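Local coordinates for protein ADP-dependent (S)-NAD(P)H-hydrate dehydratase (Enterococcus faecalis, PDB 2R3B) that probably dehydrates the S-form of hydrated NAD(P)H at the expense of ADP, with magnesium as cofactor, to repair this damaged coenzyme, at residues M62-C67 against G73-I78; V77-D80 against P86-A89; G45-I50 against F244-K249. All blocks are in the same frame, centred on the assembly; numbering follows the deposited sequence. Where two conformers were deposited one is given.

Contact 1: residues M62-C67 against G73-I78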
loop_
_atom_site.group_PDB
_atom_site.type_symbol
_atom_site.label_atom_id
_atom_site.label_comp_id
_atom_site.label_asym_id
_atom_site.label_seq_id
_atom_site.Cartn_x
_atom_site.Cartn_y
_atom_site.Cartn_z
HETATM N N MSE B 62 8.064 -5.238 -9.310
HETATM C CA MSE B 62 8.453 -6.487 -8.640
HETATM C C MSE B 62 9.977 -6.722 -8.640
HETATM O O MSE B 62 10.551 -7.118 -7.617
HETATM C CB MSE B 62 7.660 -7.668 -9.250
HETATM C CG MSE B 62 6.189 -7.602 -8.868
HETATM SE SE MSE B 62 5.178 -9.126 -9.336
HETATM C CE MSE B 62 5.023 -8.806 -11.200
ATOM N N SER B 63 10.652 -6.415 -9.750
ATOM C CA SER B 63 12.097 -6.433 -9.746
ATOM C C SER B 63 12.707 -5.481 -8.744
ATOM O O SER B 63 13.729 -5.795 -8.121
ATOM C CB SER B 63 12.639 -6.059 -11.121
ATOM O OG SER B 63 12.210 -6.966 -12.094
ATOM N N THR B 64 12.116 -4.290 -8.632
ATOM C CA THR B 64 12.604 -3.275 -7.681
ATOM C C THR B 64 12.511 -3.773 -6.256
ATOM O O THR B 64 13.470 -3.651 -5.505
ATOM C CB THR B 64 11.817 -1.971 -7.879
ATOM O OG1 THR B 64 11.989 -1.559 -9.248
ATOM C CG2 THR B 64 12.291 -0.873 -6.894
ATOM N N GLU B 65 11.385 -4.350 -5.872
ATOM C CA GLU B 65 11.221 -4.849 -4.505
ATOM C C GLU B 65 12.283 -5.939 -4.201
ATOM O O GLU B 65 12.847 -5.995 -3.108
ATOM C CB GLU B 65 9.790 -5.383 -4.305
ATOM C CG GLU B 65 9.501 -5.785 -2.853
ATOM C CD GLU B 65 8.022 -5.807 -2.480
ATOM O OE1 GLU B 65 7.186 -5.966 -3.409
ATOM O OE2 GLU B 65 7.722 -5.671 -1.248
ATOM N N ALA B 66 12.529 -6.811 -5.178
ATOM C CA ALA B 66 13.528 -7.890 -5.049
ATOM C C ALA B 66 14.920 -7.287 -4.853
ATOM O O ALA B 66 15.692 -7.706 -3.979
ATOM C CB ALA B 66 13.506 -8.789 -6.329
ATOM N N CYS B 67 15.245 -6.294 -5.661
ATOM C CA CYS B 67 16.579 -5.672 -5.596
ATOM C C CYS B 67 16.862 -4.984 -4.253
ATOM O O CYS B 67 17.895 -5.229 -3.614
ATOM C CB CYS B 67 16.732 -4.698 -6.768
ATOM S SG CYS B 67 18.377 -4.007 -6.978
ATOM N N GLY B 73 22.756 -1.426 -2.485
ATOM C CA GLY B 73 23.006 -0.197 -1.729
ATOM C C GLY B 73 22.079 0.920 -2.147
ATOM O O GLY B 73 21.467 1.594 -1.312
ATOM N N LEU B 74 21.981 1.100 -3.472
ATOM C CA LEU B 74 21.162 2.147 -4.061
ATOM C C LEU B 74 20.490 1.612 -5.301
ATOM O O LEU B 74 21.135 0.929 -6.078
ATOM C CB LEU B 74 22.020 3.352 -4.426
ATOM C CG LEU B 74 22.465 4.250 -3.265
ATOM C CD1 LEU B 74 23.379 5.344 -3.812
ATOM C CD2 LEU B 74 21.276 4.874 -2.507
ATOM N N THR B 75 19.201 1.889 -5.464
ATOM C CA THR B 75 18.434 1.352 -6.592
ATOM C C THR B 75 17.738 2.517 -7.283
ATOM O O THR B 75 17.009 3.280 -6.637
ATOM C CB THR B 75 17.384 0.285 -6.148
ATOM O OG1 THR B 75 18.064 -0.846 -5.575
ATOM C CG2 THR B 75 16.531 -0.233 -7.313
ATOM N N THR B 76 17.963 2.620 -8.596
ATOM C CA THR B 76 17.256 3.592 -9.443
ATOM C C THR B 76 16.479 2.844 -10.498
ATOM O O THR B 76 17.003 1.866 -11.075
ATOM C CB THR B 76 18.233 4.571 -10.117
ATOM O OG1 THR B 76 19.061 5.147 -9.119
ATOM C CG2 THR B 76 17.487 5.700 -10.845
ATOM N N VAL B 77 15.261 3.304 -10.778
ATOM C CA VAL B 77 14.412 2.656 -11.756
ATOM C C VAL B 77 14.135 3.619 -12.896
ATOM O O VAL B 77 13.598 4.707 -12.676
ATOM C CB VAL B 77 13.103 2.136 -11.142
ATOM C CG1 VAL B 77 12.311 1.259 -12.149
ATOM C CG2 VAL B 77 13.394 1.297 -9.852
ATOM N N ILE B 78 14.483 3.202 -14.112
ATOM C CA ILE B 78 14.064 3.905 -15.339
ATOM C C ILE B 78 12.848 3.172 -15.896
ATOM O O ILE B 78 12.941 2.017 -16.304
ATOM C CB ILE B 78 15.176 3.927 -16.415
ATOM C CG1 ILE B 78 16.451 4.598 -15.897
ATOM C CG2 ILE B 78 14.661 4.577 -17.742
ATOM C CD1 ILE B 78 17.667 4.327 -16.822
#

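Contact 2: residues V77-D80 against P86-A89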
loop_
_atom_site.group_PDB
_atom_site.type_symbol
_atom_site.label_atom_id
_atom_site.label_comp_id
_atom_site.label_asym_id
_atom_site.label_seq_id
_atom_site.Cartn_x
_atom_site.Cartn_y
_atom_site.Cartn_z
ATOM N N VAL B 77 15.261 3.304 -10.778
ATOM C CA VAL B 77 14.412 2.656 -11.756
ATOM C C VAL B 77 14.135 3.619 -12.896
ATOM O O VAL B 77 13.598 4.707 -12.676
ATOM C CB VAL B 77 13.103 2.136 -11.142
ATOM C CG1 VAL B 77 12.311 1.259 -12.149
ATOM C CG2 VAL B 77 13.394 1.297 -9.852
ATOM N N ILE B 78 14.483 3.202 -14.112
ATOM C CA ILE B 78 14.064 3.905 -15.339
ATOM C C ILE B 78 12.848 3.172 -15.896
ATOM O O ILE B 78 12.941 2.017 -16.304
ATOM C CB ILE B 78 15.176 3.927 -16.415
ATOM C CG1 ILE B 78 16.451 4.598 -15.897
ATOM C CG2 ILE B 78 14.661 4.577 -17.742
ATOM C CD1 ILE B 78 17.667 4.327 -16.822
ATOM N N THR B 79 11.705 3.818 -15.821
ATOM C CA THR B 79 10.429 3.209 -16.126
ATOM C C THR B 79 9.472 4.292 -16.549
ATOM O O THR B 79 9.716 5.456 -16.319
ATOM C CB THR B 79 9.856 2.434 -14.919
ATOM O OG1 THR B 79 8.676 1.744 -15.340
ATOM C CG2 THR B 79 9.474 3.350 -13.747
ATOM N N ASP B 80 8.385 3.938 -17.214
ATOM C CA ASP B 80 7.424 4.988 -17.586
ATOM C C ASP B 80 6.968 5.762 -16.354
ATOM O O ASP B 80 6.678 5.200 -15.293
ATOM C CB ASP B 80 6.228 4.404 -18.317
ATOM C CG ASP B 80 5.467 5.435 -19.100
ATOM O OD1 ASP B 80 4.694 6.209 -18.490
ATOM O OD2 ASP B 80 5.623 5.448 -20.350
ATOM N N PRO B 86 2.803 4.060 -8.096
ATOM C CA PRO B 86 2.667 2.765 -7.410
ATOM C C PRO B 86 4.000 2.180 -6.985
ATOM O O PRO B 86 4.074 1.439 -5.993
ATOM C CB PRO B 86 1.936 1.883 -8.441
ATOM C CG PRO B 86 2.016 2.607 -9.696
ATOM C CD PRO B 86 2.165 4.043 -9.420
ATOM N N LEU B 87 5.057 2.485 -7.735
ATOM C CA LEU B 87 6.382 2.004 -7.368
ATOM C C LEU B 87 6.796 2.578 -6.003
ATOM O O LEU B 87 7.255 1.845 -5.121
ATOM C CB LEU B 87 7.416 2.345 -8.464
ATOM C CG LEU B 87 8.811 1.675 -8.323
ATOM C CD1 LEU B 87 9.441 1.450 -9.705
ATOM C CD2 LEU B 87 9.742 2.491 -7.469
ATOM N N HIS B 88 6.637 3.878 -5.816
ATOM C CA HIS B 88 6.957 4.484 -4.538
ATOM C C HIS B 88 6.010 4.117 -3.417
ATOM O O HIS B 88 6.414 4.135 -2.249
ATOM C CB HIS B 88 7.042 6.008 -4.649
ATOM C CG HIS B 88 8.368 6.509 -5.144
ATOM N ND1 HIS B 88 8.509 7.742 -5.752
ATOM C CD2 HIS B 88 9.610 5.969 -5.081
ATOM C CE1 HIS B 88 9.786 7.921 -6.066
ATOM N NE2 HIS B 88 10.474 6.860 -5.666
ATOM N N ALA B 89 4.756 3.829 -3.729
ATOM C CA ALA B 89 3.830 3.332 -2.677
ATOM C C ALA B 89 4.373 2.015 -2.090
ATOM O O ALA B 89 4.168 1.738 -0.920
ATOM C CB ALA B 89 2.424 3.097 -3.252
#

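Contact 3: residues G45-I50 against F244-K249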
loop_
_atom_site.group_PDB
_atom_site.type_symbol
_atom_site.label_atom_id
_atom_site.label_comp_id
_atom_site.label_asym_id
_atom_site.label_seq_id
_atom_site.Cartn_x
_atom_site.Cartn_y
_atom_site.Cartn_z
ATOM N N GLY B 45 26.738 -1.194 -3.900
ATOM C CA GLY B 45 26.493 -1.069 -5.318
ATOM C C GLY B 45 25.347 -0.158 -5.674
ATOM O O GLY B 45 24.420 0.038 -4.869
ATOM N N ARG B 46 25.445 0.404 -6.876
ATOM C CA ARG B 46 24.377 1.230 -7.464
ATOM C C ARG B 46 23.762 0.415 -8.576
ATOM O O ARG B 46 24.446 0.034 -9.534
ATOM C CB ARG B 46 24.909 2.542 -8.042
ATOM C CG ARG B 46 25.387 3.584 -7.024
ATOM C CD ARG B 46 26.021 4.813 -7.728
ATOM N NE ARG B 46 25.074 5.491 -8.620
ATOM C CZ ARG B 46 24.301 6.539 -8.325
ATOM N NH1 ARG B 46 24.344 7.110 -7.114
ATOM N NH2 ARG B 46 23.469 7.034 -9.266
ATOM N N VAL B 47 22.478 0.141 -8.459
ATOM C CA VAL B 47 21.805 -0.678 -9.467
ATOM C C VAL B 47 20.837 0.187 -10.222
ATOM O O VAL B 47 20.163 1.046 -9.646
ATOM C CB VAL B 47 21.039 -1.882 -8.847
ATOM C CG1 VAL B 47 20.325 -2.666 -9.916
ATOM C CG2 VAL B 47 22.002 -2.755 -8.054
ATOM N N VAL B 48 20.765 -0.016 -11.533
ATOM C CA VAL B 48 19.748 0.628 -12.310
ATOM C C VAL B 48 18.876 -0.448 -12.974
ATOM O O VAL B 48 19.401 -1.332 -13.654
ATOM C CB VAL B 48 20.356 1.577 -13.389
ATOM C CG1 VAL B 48 19.217 2.170 -14.264
ATOM C CG2 VAL B 48 21.142 2.715 -12.740
ATOM N N LEU B 49 17.567 -0.378 -12.735
ATOM C CA LEU B 49 16.599 -1.332 -13.280
ATOM C C LEU B 49 15.805 -0.622 -14.360
ATOM O O LEU B 49 15.251 0.465 -14.118
ATOM C CB LEU B 49 15.670 -1.803 -12.165
ATOM C CG LEU B 49 16.295 -2.334 -10.867
ATOM C CD1 LEU B 49 15.174 -2.732 -9.883
ATOM C CD2 LEU B 49 17.233 -3.502 -11.159
ATOM N N ILE B 50 15.713 -1.203 -15.542
ATOM C CA ILE B 50 15.080 -0.549 -16.676
ATOM C C ILE B 50 13.983 -1.409 -17.276
ATOM O O ILE B 50 14.236 -2.534 -17.675
ATOM C CB ILE B 50 16.140 -0.258 -17.774
ATOM C CG1 ILE B 50 17.347 0.445 -17.151
ATOM C CG2 ILE B 50 15.489 0.535 -18.931
ATOM C CD1 ILE B 50 18.505 0.736 -18.123
ATOM N N PHE B 244 22.422 -9.129 -6.088
ATOM C CA PHE B 244 23.564 -9.949 -5.753
ATOM C C PHE B 244 24.832 -9.458 -6.435
ATOM O O PHE B 244 25.872 -9.324 -5.785
ATOM C CB PHE B 244 23.309 -11.423 -6.068
ATOM C CG PHE B 244 22.737 -12.191 -4.913
ATOM C CD1 PHE B 244 21.641 -11.681 -4.211
ATOM C CD2 PHE B 244 23.241 -13.427 -4.555
ATOM C CE1 PHE B 244 21.105 -12.378 -3.119
ATOM C CE2 PHE B 244 22.695 -14.137 -3.464
ATOM C CZ PHE B 244 21.625 -13.620 -2.760
ATOM N N LEU B 245 24.750 -9.184 -7.731
ATOM C CA LEU B 245 25.923 -8.704 -8.490
ATOM C C LEU B 245 26.396 -7.331 -7.978
ATOM O O LEU B 245 27.560 -6.965 -8.113
ATOM C CB LEU B 245 25.634 -8.664 -9.979
ATOM C CG LEU B 245 25.563 -10.044 -10.636
ATOM C CD1 LEU B 245 25.027 -9.920 -12.052
ATOM C CD2 LEU B 245 26.944 -10.734 -10.628
ATOM N N ALA B 246 25.485 -6.580 -7.373
ATOM C CA ALA B 246 25.796 -5.274 -6.811
ATOM C C ALA B 246 26.681 -5.363 -5.574
ATOM O O ALA B 246 27.490 -4.470 -5.350
ATOM C CB ALA B 246 24.521 -4.504 -6.482
ATOM N N GLN B 247 26.564 -6.469 -4.831
ATOM C CA GLN B 247 27.128 -6.590 -3.495
ATOM C C GLN B 247 28.263 -7.592 -3.363
ATOM O O GLN B 247 29.103 -7.443 -2.479
ATOM C CB GLN B 247 26.059 -7.146 -2.562
ATOM C CG GLN B 247 24.966 -6.293 -2.257
ATOM C CD GLN B 247 23.990 -7.072 -1.442
ATOM O OE1 GLN B 247 24.188 -7.241 -0.239
ATOM N NE2 GLN B 247 22.931 -7.560 -2.087
ATOM N N PHE B 248 28.241 -8.650 -4.171
ATOM C CA PHE B 248 29.075 -9.821 -3.906
ATOM C C PHE B 248 30.165 -9.953 -4.959
ATOM O O PHE B 248 30.288 -9.104 -5.834
ATOM C CB PHE B 248 28.183 -11.057 -3.798
ATOM C CG PHE B 248 27.179 -10.990 -2.676
ATOM C CD1 PHE B 248 27.574 -10.669 -1.397
ATOM C CD2 PHE B 248 25.818 -11.265 -2.910
ATOM C CE1 PHE B 248 26.664 -10.598 -0.368
ATOM C CE2 PHE B 248 24.889 -11.190 -1.883
ATOM C CZ PHE B 248 25.284 -10.872 -0.631
ATOM N N LYS B 249 30.971 -10.997 -4.874
ATOM C CA LYS B 249 32.123 -11.116 -5.745
ATOM C C LYS B 249 31.697 -11.214 -7.199
ATOM O O LYS B 249 30.667 -11.793 -7.522
ATOM C CB LYS B 249 32.982 -12.327 -5.351
ATOM C CG LYS B 249 33.631 -12.112 -3.975
ATOM C CD LYS B 249 34.802 -13.086 -3.661
#

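Contact 1: residues M62-C67 against G73-I78
Thr64 meets Val77, and Cys67 meets Thr75, where one face of a helix lies against a strand. The segments run almost antiparallel, at 173°, with their axes 9.5 Å apart. Thr64 does most of the touching from the helix. Its OG1 presses against Val77 CG2 at 3.2 Å, a close approach of oxygen to methyl. The hydroxyl takes no polar partner from the strand. It is hydrogen-bonded to Ile60 O, one turn back in its own helix. With OG1 beside the backbone N (chi1 -58°), the hydroxyl can bond back to Ile60 O and still touch Val77. CG2 of Thr64 also faces the strand, 3.8 Å from Val77 CG2. The two side chains cross obliquely. This is the helix-to-strand half of a beta-alpha-beta unit: strand 46-50, helix 57-70 and strand 74-78 in the ribokinase-like fold. Strand 46-50 also takes part, with Leu49 touching both Thr64 and Thr75. One turn further along the helix, Cys67 extends its sulfur with SG anti to the backbone N (chi1 -172°). Cys67 SG ends 3.5 Å from Thr75 OG1. Thr75 divides its two branches between two helix residues. Its hydroxyl faces the sulfur. Its methyl CG2 turns to Thr64 CG2, more distantly, at 4.3 Å. On another side of the helix, Glu65 forms a salt bridge with Arg90 and a hydrogen bond with Gln283. Ser63 OG bonds to the backbone oxygen of Asp235, a residue predicted to bind the hydrated NADPH substrate.

Contact 2: residues V77-D80 against P86-A89
Leu87 reaches from its helix to Val77 on the strand, and the two side chains meet tip to tip. They belong to the beta-alpha-beta unit of strand 74-78, helix 84-90 and strand 95-97, at the edge of the central sheet. The tight part of the contact is a single methyl. Leu87 CD1 sits in front of the fork of Val77, 3.8 Å from CG1. Leu87 CD1 is also 4.0 Å from Val77 CG2, so neither branch of the valine is favoured by much. The leucine gets there by extension: CG is anti to its backbone N (chi1 -170°), which carries the methyls away from the helix. Leu87 was modelled in two conformers, and this fit is that of one of them. The contact across the segments is apolar, with no hydrogen bond. Ile60 and Ile61 of helix 57-70 add to the packing, the first against Val77 and Thr79, the second against Leu87. The contact is looser two residues on, at Thr79, which offers only a distant methyl. The hydroxyl of Thr79 is engaged with the loops instead, hydrogen-bonded to Gly51 O, Gly52 O and Asn83 ND2. At Ala89, which is partly exposed and makes no contact with the strand, the helix turns to the subunit interface. That residue packs on Ala89 of two neighbouring subunits, so the short helix faces the sheet with Leu87 and the tetramer with Ala89. The outer limit of the contact is Thr79 CG2, which lies 4.5 Å from Leu87 CD1.

Contact 3: residues G45-I50 against F244-K249
Phe244 O is gripped by two successive backbone N-H groups just after Ala246, the residue that meets Gly45 and Val47. Gln247 N bonds to Phe244 O at 3.1 Å, and Phe248 N bonds to Phe244 O at 2.9 Å. Both bonds fix the backbone around Ala246, whose CB points to the strand. This methyl lies 3.4 Å from Val47 CG2, tighter than usual for two carbons. Only one branch of the valine is used. CG2 is anti to the carbonyl carbon and meets the methyl, while CG1 lies anti to the backbone N (chi1 178°). Next to this pair the backbone itself makes the contact. Gly45 CA comes 3.5 Å from Ala246 O, in a CA-H...O contact with an angle of 132° at the hydrogen. Gly45 has no side chain to block this approach, and its positive phi of 88° suits glycine. The contact brings the start of strand 46-50, in the central sheet of the ribokinase-like fold, against helix 233-247, nearly 200 residues later in the chain. Phe244 and Phe248 pack on each other and on helix 252-269. Phe248 CE2 stands 3.7 Å above the plane of the Phe244 ring, over its centre. Gln247 is held by its amide: NE2 bonds to Ser70 O and Gly243 O, and OE1 to Arg35. Tyr274 of a neighbouring subunit packs on Gln247 and Phe248. Across the contact there is one methyl pair and one weak C-H...O approach. The fit therefore depends on shape, while the hydrogen bonds to Phe244 O stay within segment 244-249.

All three contacts rest on the same region of the central sheet, where strands 46-50 and 74-78 are neighbours. Contacts 1 and 2 share strand 74-78, and Thr64 of one helix and Leu87 of the other meet on the side chain of Val77. There Thr64 OG1 lies 4.0 Å from Leu87 CD1. Contact 3 joins them through strand pairing, with probable hydrogen bonds from Ile78 N to Leu49 O and from Val47 N to Leu74 O. Contact 1 is wholly buried and mixes hydroxyl, sulfur and methyl groups. Contact 2 is also buried but purely apolar, and lies farther from the chain centre. Contacts 1 and 3 lie about equally near that centre, but in contact 3 Ala246 is partly exposed, and backbone atoms do much of the touching.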